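Local coordinates for methyltransferase (Pyrococcus horikoshii, PDB 1IXK), which probably methylates cytosine at carbon 5 in tRNA, using S-adenosyl-L-methionine as methyl donor, at residues A[50-55]-A[140-145]; A[68-73]-A[78-83]; A[253-258]-A[277-282]. One frame throughout, in Å; residues are numbered along the deposited sequence.

Contact 1 (A[50-55]-A[140-145]); sequences NTLKIS and MRNDGV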
loop_
_atom_site.group_PDB
_atom_site.type_symbol
_atom_site.label_atom_id
_atom_site.label_comp_id
_atom_site.label_asym_id
_atom_site.label_seq_id
_atom_site.Cartn_x
_atom_site.Cartn_y
_atom_site.Cartn_z
ATOM N N ASN A 50 -10.148 -12.019 -8.750
ATOM C CA ASN A 50 -9.933 -12.988 -7.684
ATOM C C ASN A 50 -9.638 -14.332 -8.335
ATOM O O ASN A 50 -10.549 -15.082 -8.703
ATOM C CB ASN A 50 -11.163 -13.089 -6.780
ATOM C CG ASN A 50 -11.017 -14.164 -5.722
ATOM O OD1 ASN A 50 -9.910 -14.626 -5.441
ATOM N ND2 ASN A 50 -12.130 -14.564 -5.125
ATOM N N THR A 51 -8.352 -14.629 -8.480
ATOM C CA THR A 51 -7.925 -15.865 -9.112
ATOM C C THR A 51 -8.237 -17.114 -8.297
ATOM O O THR A 51 -7.979 -18.232 -8.740
ATOM C CB THR A 51 -6.431 -15.811 -9.451
ATOM O OG1 THR A 51 -5.668 -15.579 -8.260
ATOM C CG2 THR A 51 -6.174 -14.687 -10.445
ATOM N N LEU A 52 -8.795 -16.927 -7.105
ATOM C CA LEU A 52 -9.175 -18.067 -6.284
ATOM C C LEU A 52 -10.456 -18.632 -6.887
ATOM O O LEU A 52 -10.792 -19.796 -6.672
ATOM C CB LEU A 52 -9.450 -17.648 -4.839
ATOM C CG LEU A 52 -8.264 -17.411 -3.899
ATOM C CD1 LEU A 52 -8.786 -17.021 -2.534
ATOM C CD2 LEU A 52 -7.413 -18.673 -3.801
ATOM N N LYS A 53 -11.160 -17.797 -7.653
ATOM C CA LYS A 53 -12.415 -18.205 -8.274
ATOM C C LYS A 53 -12.466 -18.173 -9.796
ATOM O O LYS A 53 -13.334 -18.805 -10.395
ATOM C CB LYS A 53 -13.562 -17.355 -7.729
ATOM C CG LYS A 53 -13.892 -17.610 -6.275
ATOM C CD LYS A 53 -15.205 -16.947 -5.899
ATOM C CE LYS A 53 -15.695 -17.419 -4.545
ATOM N NZ LYS A 53 -17.072 -16.939 -4.280
ATOM N N ILE A 54 -11.551 -17.447 -10.432
ATOM C CA ILE A 54 -11.554 -17.362 -11.889
ATOM C C ILE A 54 -10.245 -16.807 -12.440
ATOM O O ILE A 54 -9.593 -15.982 -11.798
ATOM C CB ILE A 54 -12.725 -16.474 -12.373
ATOM C CG1 ILE A 54 -12.799 -16.485 -13.901
ATOM C CG2 ILE A 54 -12.547 -15.052 -11.852
ATOM C CD1 ILE A 54 -13.965 -15.699 -14.458
ATOM N N SER A 55 -9.861 -17.260 -13.631
ATOM C CA SER A 55 -8.629 -16.795 -14.251
ATOM C C SER A 55 -8.809 -15.358 -14.723
ATOM O O SER A 55 -9.932 -14.890 -14.903
ATOM C CB SER A 55 -8.256 -17.677 -15.447
ATOM O OG SER A 55 -9.126 -17.455 -16.545
HETATM N N MSE A 140 -1.309 -16.803 -2.437
HETATM C CA MSE A 140 -0.891 -18.005 -1.721
HETATM C C MSE A 140 -1.759 -19.203 -2.124
HETATM O O MSE A 140 -1.570 -20.314 -1.631
HETATM C CB MSE A 140 -0.983 -17.768 -0.202
HETATM C CG MSE A 140 -0.050 -16.653 0.307
HETATM SE SE MSE A 140 -0.401 -16.053 2.001
HETATM C CE MSE A 140 0.251 -17.356 2.940
ATOM N N ARG A 141 -2.715 -18.961 -3.017
ATOM C CA ARG A 141 -3.614 -20.005 -3.498
ATOM C C ARG A 141 -4.284 -20.793 -2.370
ATOM O O ARG A 141 -4.362 -22.025 -2.406
ATOM C CB ARG A 141 -2.849 -20.947 -4.430
ATOM C CG ARG A 141 -2.248 -20.209 -5.616
ATOM C CD ARG A 141 -1.496 -21.124 -6.559
ATOM N NE ARG A 141 -0.945 -20.374 -7.686
ATOM C CZ ARG A 141 -0.321 -20.926 -8.722
ATOM N NH1 ARG A 141 -0.163 -22.242 -8.779
ATOM N NH2 ARG A 141 0.136 -20.163 -9.708
ATOM N N ASN A 142 -4.772 -20.061 -1.374
ATOM C CA ASN A 142 -5.455 -20.648 -0.224
ATOM C C ASN A 142 -4.657 -21.704 0.531
ATOM O O ASN A 142 -5.226 -22.609 1.141
ATOM C CB ASN A 142 -6.812 -21.229 -0.638
ATOM C CG ASN A 142 -7.965 -20.275 -0.353
ATOM O OD1 ASN A 142 -7.891 -19.454 0.558
ATOM N ND2 ASN A 142 -9.038 -20.393 -1.121
ATOM N N ASP A 143 -3.337 -21.587 0.485
ATOM C CA ASP A 143 -2.460 -22.502 1.201
ATOM C C ASP A 143 -1.652 -21.600 2.116
ATOM O O ASP A 143 -1.637 -20.390 1.918
ATOM C CB ASP A 143 -1.545 -23.257 0.232
ATOM C CG ASP A 143 -0.663 -24.271 0.937
ATOM O OD1 ASP A 143 -1.000 -24.658 2.075
ATOM O OD2 ASP A 143 0.361 -24.690 0.353
ATOM N N GLY A 144 -0.992 -22.171 3.116
ATOM C CA GLY A 144 -0.230 -21.351 4.043
ATOM C C GLY A 144 -1.184 -20.719 5.037
ATOM O O GLY A 144 -2.327 -21.157 5.149
ATOM N N VAL A 145 -0.730 -19.694 5.757
ATOM C CA VAL A 145 -1.582 -19.024 6.737
ATOM C C VAL A 145 -1.316 -17.528 6.771
ATOM O O VAL A 145 -0.177 -17.085 6.608
ATOM C CB VAL A 145 -1.348 -19.566 8.168
ATOM C CG1 VAL A 145 -2.336 -18.917 9.136
ATOM C CG2 VAL A 145 -1.492 -21.073 8.188
#
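Leu52 and Arg141 are the residues whose CA atoms come nearest across two surface loops, 6.5 Å apart. The 50-55 loop leads from strand 46-49 into helix 56-65, and the 140-145 loop from helix 131-139 into strand 145-149. Each loop is shaped by bonds of its own. In 50-55, Asn50 O accepts from both Lys53 N and Ile54 N, while Asn50 OD1 accepts from Leu52 N at 3.1 Å in an Asx turn, the donor standing well above the carbonyl plane. In 140-145, Arg141 has positive phi and ends the helix in a Schellman motif, and a type I' turn runs from Met140, a selenomethionine, to Asp143. Asparagine suits position 142 of this turn because it tolerates the positive phi found there better than most residues.

The touch is carried by Leu52 and Asn142. With CG anti to its carbonyl carbon (chi1 -79°), Leu52 sends its fork toward the turn: CD2 lies 3.6 Å from Asn142 ND2, and CD1 lies 3.7 Å from Asn142 ND2. The leucine side chain lies roughly perpendicular to the asparagine's. Leu52 CD2 also rests 4.0 Å from Arg141 CA, and the leucine touches Gln138 of helix 131-139.

The amide of Asn142 is held from elsewhere, OD1 accepting from Leu169 N and ND2 donating to Gly167 O. Both its ends thus have polar partners, and the leucine offers none. What joins the loops is dispersion between two methyls and an amide already fixed in its rotation: a small, undirected contact between the N-terminal and methyltransferase parts of the chain.

Contact 2 (A[68-73]-A[78-83]); sequences FQFKRV and EGFCLT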
loop_
_atom_site.group_PDB
_atom_site.type_symbol
_atom_site.label_atom_id
_atom_site.label_comp_id
_atom_site.label_asym_id
_atom_site.label_seq_id
_atom_site.Cartn_x
_atom_site.Cartn_y
_atom_site.Cartn_z
ATOM N N PHE A 68 -17.720 -3.271 -20.413
ATOM C CA PHE A 68 -16.658 -2.648 -19.630
ATOM C C PHE A 68 -15.331 -2.681 -20.378
ATOM O O PHE A 68 -15.039 -3.633 -21.099
ATOM C CB PHE A 68 -16.486 -3.357 -18.285
ATOM C CG PHE A 68 -17.688 -3.268 -17.389
ATOM C CD1 PHE A 68 -18.750 -4.152 -17.535
ATOM C CD2 PHE A 68 -17.762 -2.289 -16.404
ATOM C CE1 PHE A 68 -19.869 -4.064 -16.711
ATOM C CE2 PHE A 68 -18.876 -2.193 -15.576
ATOM C CZ PHE A 68 -19.931 -3.081 -15.731
ATOM N N GLN A 69 -14.540 -1.626 -20.219
ATOM C CA GLN A 69 -13.220 -1.555 -20.837
ATOM C C GLN A 69 -12.273 -1.114 -19.727
ATOM O O GLN A 69 -12.665 -0.371 -18.828
ATOM C CB GLN A 69 -13.212 -0.563 -22.002
ATOM C CG GLN A 69 -14.209 -0.923 -23.098
ATOM C CD GLN A 69 -14.135 0.003 -24.300
ATOM O OE1 GLN A 69 -14.074 1.222 -24.155
ATOM N NE2 GLN A 69 -14.156 -0.576 -25.495
ATOM N N PHE A 70 -11.033 -1.582 -19.777
ATOM C CA PHE A 70 -10.076 -1.256 -18.727
ATOM C C PHE A 70 -8.632 -1.449 -19.160
ATOM O O PHE A 70 -8.359 -2.133 -20.146
ATOM C CB PHE A 70 -10.355 -2.131 -17.504
ATOM C CG PHE A 70 -10.885 -3.499 -17.848
ATOM C CD1 PHE A 70 -12.258 -3.728 -17.922
ATOM C CD2 PHE A 70 -10.016 -4.544 -18.148
ATOM C CE1 PHE A 70 -12.760 -4.979 -18.290
ATOM C CE2 PHE A 70 -10.507 -5.804 -18.519
ATOM C CZ PHE A 70 -11.883 -6.017 -18.590
ATOM N N LYS A 71 -7.716 -0.846 -18.406
ATOM C CA LYS A 71 -6.285 -0.945 -18.684
ATOM C C LYS A 71 -5.607 -1.670 -17.525
ATOM O O LYS A 71 -6.067 -1.608 -16.390
ATOM C CB LYS A 71 -5.659 0.442 -18.819
ATOM C CG LYS A 71 -6.277 1.327 -19.876
ATOM C CD LYS A 71 -5.620 2.698 -19.858
ATOM C CE LYS A 71 -5.738 3.345 -18.479
ATOM N NZ LYS A 71 -5.080 4.681 -18.419
ATOM N N ARG A 72 -4.503 -2.339 -17.814
ATOM C CA ARG A 72 -3.785 -3.073 -16.780
ATOM C C ARG A 72 -3.070 -2.164 -15.790
ATOM O O ARG A 72 -2.634 -1.068 -16.136
ATOM C CB ARG A 72 -2.755 -4.001 -17.424
ATOM C CG ARG A 72 -3.112 -5.476 -17.371
ATOM C CD ARG A 72 -3.095 -6.011 -15.942
ATOM N NE ARG A 72 -1.814 -5.768 -15.278
ATOM C CZ ARG A 72 -0.642 -6.241 -15.699
ATOM N NH1 ARG A 72 -0.576 -6.993 -16.792
ATOM N NH2 ARG A 72 0.466 -5.964 -15.023
ATOM N N VAL A 73 -2.975 -2.614 -14.543
ATOM C CA VAL A 73 -2.229 -1.861 -13.550
ATOM C C VAL A 73 -0.855 -2.499 -13.752
ATOM O O VAL A 73 -0.697 -3.712 -13.617
ATOM C CB VAL A 73 -2.746 -2.095 -12.103
ATOM C CG1 VAL A 73 -4.187 -1.611 -11.978
ATOM C CG2 VAL A 73 -2.653 -3.566 -11.735
ATOM N N GLU A 78 -3.188 -9.075 -11.974
ATOM C CA GLU A 78 -4.620 -9.263 -11.739
ATOM C C GLU A 78 -5.396 -7.945 -11.642
ATOM O O GLU A 78 -6.622 -7.955 -11.526
ATOM C CB GLU A 78 -4.850 -10.043 -10.434
ATOM C CG GLU A 78 -4.280 -11.465 -10.373
ATOM C CD GLU A 78 -2.784 -11.519 -10.108
ATOM O OE1 GLU A 78 -2.206 -10.510 -9.647
ATOM O OE2 GLU A 78 -2.185 -12.588 -10.347
ATOM N N GLY A 79 -4.692 -6.817 -11.692
ATOM C CA GLY A 79 -5.354 -5.528 -11.557
ATOM C C GLY A 79 -5.620 -4.750 -12.834
ATOM O O GLY A 79 -4.801 -4.732 -13.747
ATOM N N PHE A 80 -6.773 -4.090 -12.879
ATOM C CA PHE A 80 -7.174 -3.296 -14.035
ATOM C C PHE A 80 -7.919 -2.057 -13.557
ATOM O O PHE A 80 -8.565 -2.085 -12.510
ATOM C CB PHE A 80 -8.110 -4.119 -14.930
ATOM C CG PHE A 80 -7.497 -5.385 -15.446
ATOM C CD1 PHE A 80 -6.843 -5.406 -16.672
ATOM C CD2 PHE A 80 -7.565 -6.560 -14.700
ATOM C CE1 PHE A 80 -6.266 -6.581 -17.151
ATOM C CE2 PHE A 80 -6.990 -7.737 -15.167
ATOM C CZ PHE A 80 -6.340 -7.750 -16.392
ATOM N N CYS A 81 -7.825 -0.972 -14.320
ATOM C CA CYS A 81 -8.537 0.249 -13.977
ATOM C C CYS A 81 -9.502 0.568 -15.122
ATOM O O CYS A 81 -9.134 0.547 -16.300
ATOM C CB CYS A 81 -7.568 1.409 -13.724
ATOM S SG CYS A 81 -6.538 1.204 -12.221
ATOM N N LEU A 82 -10.746 0.836 -14.759
ATOM C CA LEU A 82 -11.798 1.116 -15.731
ATOM C C LEU A 82 -11.642 2.371 -16.581
ATOM O O LEU A 82 -11.273 3.437 -16.083
ATOM C CB LEU A 82 -13.139 1.159 -15.005
ATOM C CG LEU A 82 -13.588 -0.189 -14.454
ATOM C CD1 LEU A 82 -14.594 0.009 -13.330
ATOM C CD2 LEU A 82 -14.183 -1.014 -15.600
ATOM N N THR A 83 -11.929 2.223 -17.873
ATOM C CA THR A 83 -11.875 3.321 -18.830
ATOM C C THR A 83 -13.279 3.489 -19.403
ATOM O O THR A 83 -13.618 4.532 -19.959
ATOM C CB THR A 83 -10.881 3.039 -19.971
ATOM O OG1 THR A 83 -11.193 1.784 -20.585
ATOM C CG2 THR A 83 -9.461 2.998 -19.430
#
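The beta hairpin of strands 69-73 and 79-82 is joined through Lys71 and Cys81, an antiparallel hydrogen-bonded pair. Lys71 N reaches Cys81 O at 2.9 Å, and Cys81 N returns to Lys71 O at 2.8 Å. Val73 N to Gly79 O and Thr83 N to Gln69 O extend the ladder.

Phe70, Arg72, Phe80 and Leu82 share one face. There Phe70 turns its edge toward the face of Phe80 in an offset edge-to-face pair, with centroids 5.3 Å apart and planes at 69°. Over the opposite face of Phe80 lies the bent chain of Arg72, whose CD makes a CH-pi contact 3.9 Å from the ring centroid; its NE and NH2 both grip Val73 O. An alanine in place of Phe80 would probably leave the Phe70 edge without its aromatic mate and the Arg72 methylenes free to shift.

On the other face, Cys81 is in disulfide linkage to Cys46 of the next strand, and Cys81 SG packs 3.7 Å from Val73 CG1. Glycine fits position 79, where a CB would collide with Val73 CG2, already 3.3 Å from Gly79 CA. Helix 56-65 covers the aromatic face and helix 105-114 touches the cysteine face. This is an edge hairpin of a four-stranded antiparallel sheet with helices on both faces, within the N-terminal domain of RsmF-like methyltransferases.

Contact 3 (A[253-258]-A[277-282]); sequences ENEFVI and PALTNP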
loop_
_atom_site.group_PDB
_atom_site.type_symbol
_atom_site.label_atom_id
_atom_site.label_comp_id
_atom_site.label_asym_id
_atom_site.label_seq_id
_atom_site.Cartn_x
_atom_site.Cartn_y
_atom_site.Cartn_z
ATOM N N GLU A 253 7.949 9.754 7.259
ATOM C CA GLU A 253 7.174 8.526 7.398
ATOM C C GLU A 253 7.643 7.463 6.413
ATOM O O GLU A 253 7.199 6.313 6.473
ATOM C CB GLU A 253 5.685 8.796 7.135
ATOM C CG GLU A 253 5.041 9.831 8.033
ATOM C CD GLU A 253 3.623 10.155 7.593
ATOM O OE1 GLU A 253 2.733 9.292 7.744
ATOM O OE2 GLU A 253 3.407 11.269 7.077
ATOM N N ASN A 254 8.536 7.851 5.505
ATOM C CA ASN A 254 9.029 6.937 4.480
ATOM C C ASN A 254 10.535 6.660 4.544
ATOM O O ASN A 254 10.988 5.776 5.283
ATOM C CB ASN A 254 8.674 7.482 3.088
ATOM C CG ASN A 254 7.170 7.603 2.868
ATOM O OD1 ASN A 254 6.387 6.850 3.445
ATOM N ND2 ASN A 254 6.768 8.534 2.011
ATOM N N GLU A 255 11.298 7.411 3.756
ATOM C CA GLU A 255 12.752 7.256 3.704
ATOM C C GLU A 255 13.440 7.300 5.068
ATOM O O GLU A 255 14.368 6.530 5.326
ATOM C CB GLU A 255 13.363 8.330 2.798
ATOM C CG GLU A 255 13.083 8.127 1.307
ATOM C CD GLU A 255 11.772 8.737 0.831
ATOM O OE1 GLU A 255 10.998 9.253 1.663
ATOM O OE2 GLU A 255 11.521 8.695 -0.392
ATOM N N PHE A 256 13.003 8.209 5.932
ATOM C CA PHE A 256 13.594 8.339 7.270
ATOM C C PHE A 256 13.399 7.070 8.100
ATOM O O PHE A 256 14.288 6.659 8.851
ATOM C CB PHE A 256 12.966 9.513 8.023
ATOM C CG PHE A 256 13.472 10.865 7.596
ATOM C CD1 PHE A 256 14.171 11.029 6.405
ATOM C CD2 PHE A 256 13.212 11.987 8.378
ATOM C CE1 PHE A 256 14.606 12.293 5.997
ATOM C CE2 PHE A 256 13.639 13.252 7.979
ATOM C CZ PHE A 256 14.337 13.403 6.783
ATOM N N VAL A 257 12.224 6.463 7.982
ATOM C CA VAL A 257 11.931 5.249 8.728
ATOM C C VAL A 257 12.765 4.101 8.180
ATOM O O VAL A 257 13.302 3.292 8.942
ATOM C CB VAL A 257 10.438 4.880 8.633
ATOM C CG1 VAL A 257 10.178 3.556 9.344
ATOM C CG2 VAL A 257 9.594 5.985 9.245
ATOM N N ILE A 258 12.872 4.032 6.854
ATOM C CA ILE A 258 13.658 2.977 6.218
ATOM C C ILE A 258 15.150 3.135 6.549
ATOM O O ILE A 258 15.829 2.147 6.825
ATOM C CB ILE A 258 13.447 2.972 4.683
ATOM C CG1 ILE A 258 11.967 2.722 4.376
ATOM C CG2 ILE A 258 14.278 1.869 4.030
ATOM C CD1 ILE A 258 11.412 1.501 5.069
ATOM N N PRO A 277 12.423 6.240 -8.127
ATOM C CA PRO A 277 13.332 5.934 -7.019
ATOM C C PRO A 277 12.951 6.748 -5.793
ATOM O O PRO A 277 12.513 7.892 -5.924
ATOM C CB PRO A 277 14.698 6.350 -7.565
ATOM C CG PRO A 277 14.528 6.256 -9.054
ATOM C CD PRO A 277 13.159 6.810 -9.270
ATOM N N ALA A 278 13.109 6.165 -4.607
ATOM C CA ALA A 278 12.802 6.880 -3.377
ATOM C C ALA A 278 13.818 8.012 -3.271
ATOM O O ALA A 278 14.826 8.012 -3.978
ATOM C CB ALA A 278 12.913 5.948 -2.168
ATOM N N LEU A 279 13.556 8.971 -2.391
ATOM C CA LEU A 279 14.440 10.120 -2.219
ATOM C C LEU A 279 15.665 9.799 -1.363
ATOM O O LEU A 279 15.528 9.262 -0.267
ATOM C CB LEU A 279 13.650 11.268 -1.585
ATOM C CG LEU A 279 12.384 11.705 -2.328
ATOM C CD1 LEU A 279 11.578 12.665 -1.456
ATOM C CD2 LEU A 279 12.757 12.356 -3.646
ATOM N N THR A 280 16.861 10.124 -1.860
ATOM C CA THR A 280 18.082 9.857 -1.092
ATOM C C THR A 280 18.743 11.126 -0.562
ATOM O O THR A 280 19.779 11.058 0.102
ATOM C CB THR A 280 19.133 9.074 -1.913
ATOM O OG1 THR A 280 19.508 9.835 -3.062
ATOM C CG2 THR A 280 18.580 7.730 -2.347
ATOM N N ASN A 281 18.162 12.281 -0.873
ATOM C CA ASN A 281 18.695 13.551 -0.381
ATOM C C ASN A 281 17.543 14.493 -0.028
ATOM O O ASN A 281 17.551 15.661 -0.401
ATOM C CB ASN A 281 19.587 14.219 -1.435
ATOM C CG ASN A 281 20.452 15.325 -0.847
ATOM O OD1 ASN A 281 20.774 16.306 -1.518
ATOM N ND2 ASN A 281 20.844 15.160 0.412
ATOM N N PRO A 282 16.533 13.995 0.701
ATOM C CA PRO A 282 15.405 14.860 1.063
ATOM C C PRO A 282 15.836 15.983 2.000
ATOM O O PRO A 282 16.422 15.728 3.045
ATOM C CB PRO A 282 14.432 13.895 1.728
ATOM C CG PRO A 282 15.363 12.922 2.407
ATOM C CD PRO A 282 16.398 12.667 1.328
#
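Glu255 OE2 receives the backbone amide of Leu279, with Leu279 N 2.9 Å from Glu255 OE2 and a nearly straight N-H...O angle of 164°. The donor comes to the anti side of the carboxylate, 30° out of its plane. A bend at chi2 (87°) curls the glutamate chain back, which sets the carboxylate against the loop backbone, and Glu255 CG comes 3.1 Å from Leu279 O. That carbonyl oxygen is buried here without a polar partner. Beside the bond, Ala278 CB lies 3.6 Å from Glu255 OE2 and Leu279 CB lies 3.5 Å from Glu255 OE2, so apolar groups flank the oxygen. Alanine suits its place by being small enough to let the carboxylate approach the chain.

The next residue of the helix, Phe256, meets Pro282 through CE1, 3.7 Å from Pro282 CG. The proline carbon touches the rim of the ring close to the ring plane, the two side chains pointing opposite ways as they pass.

The second shell fixes the glutamate. Arg296 NE of strand 295-297 forms a salt bridge with the same OE2, which probably balances the buried charge and helps keep the carboxylate ionised. Phe308 of strand 307-314 touches both Glu255 and Ala278. Farther out, Asn254 holds the N-cap position of helix 255-264 without a capping bond from its side chain; its OD1 meets Thr246 OG1, and its ND2 donates to Ser248 O. The helix start is thereby tied to the end of strand 240-246.

Helix 255-264 and the antiparallel strand 307-314 are elements of the Rossmann-like fold of class I methyltransferases, in which the last core strand runs against its neighbours; here the first turn of helix 255-264 holds the loop between strands 276-277 and 295-297, which precede strand 307-314.

How the contacts relate
Contact 1 is a surface touch, contact 2 is partly buried, and contact 3 is buried. Contacts 1 and 2 are neighbours: Thr51 CG2 packs on Glu78 CG at 3.7 Å, and the hairpin of contact 2 falls within the chain between the two loops of contact 1. Contact 2 stays inside the N-terminal sheet and contact 3 inside the methyltransferase region, whereas contact 1 bridges the two. Contact 3 stands apart, its nearest atoms about 17 Å from those of contact 2. The chemistry follows place: dispersion alone between the loops, a backbone ladder with aromatic packing in the hairpin, and a buried carboxylate shared between loop backbone and an arginine, with an aromatic-proline contact beside it.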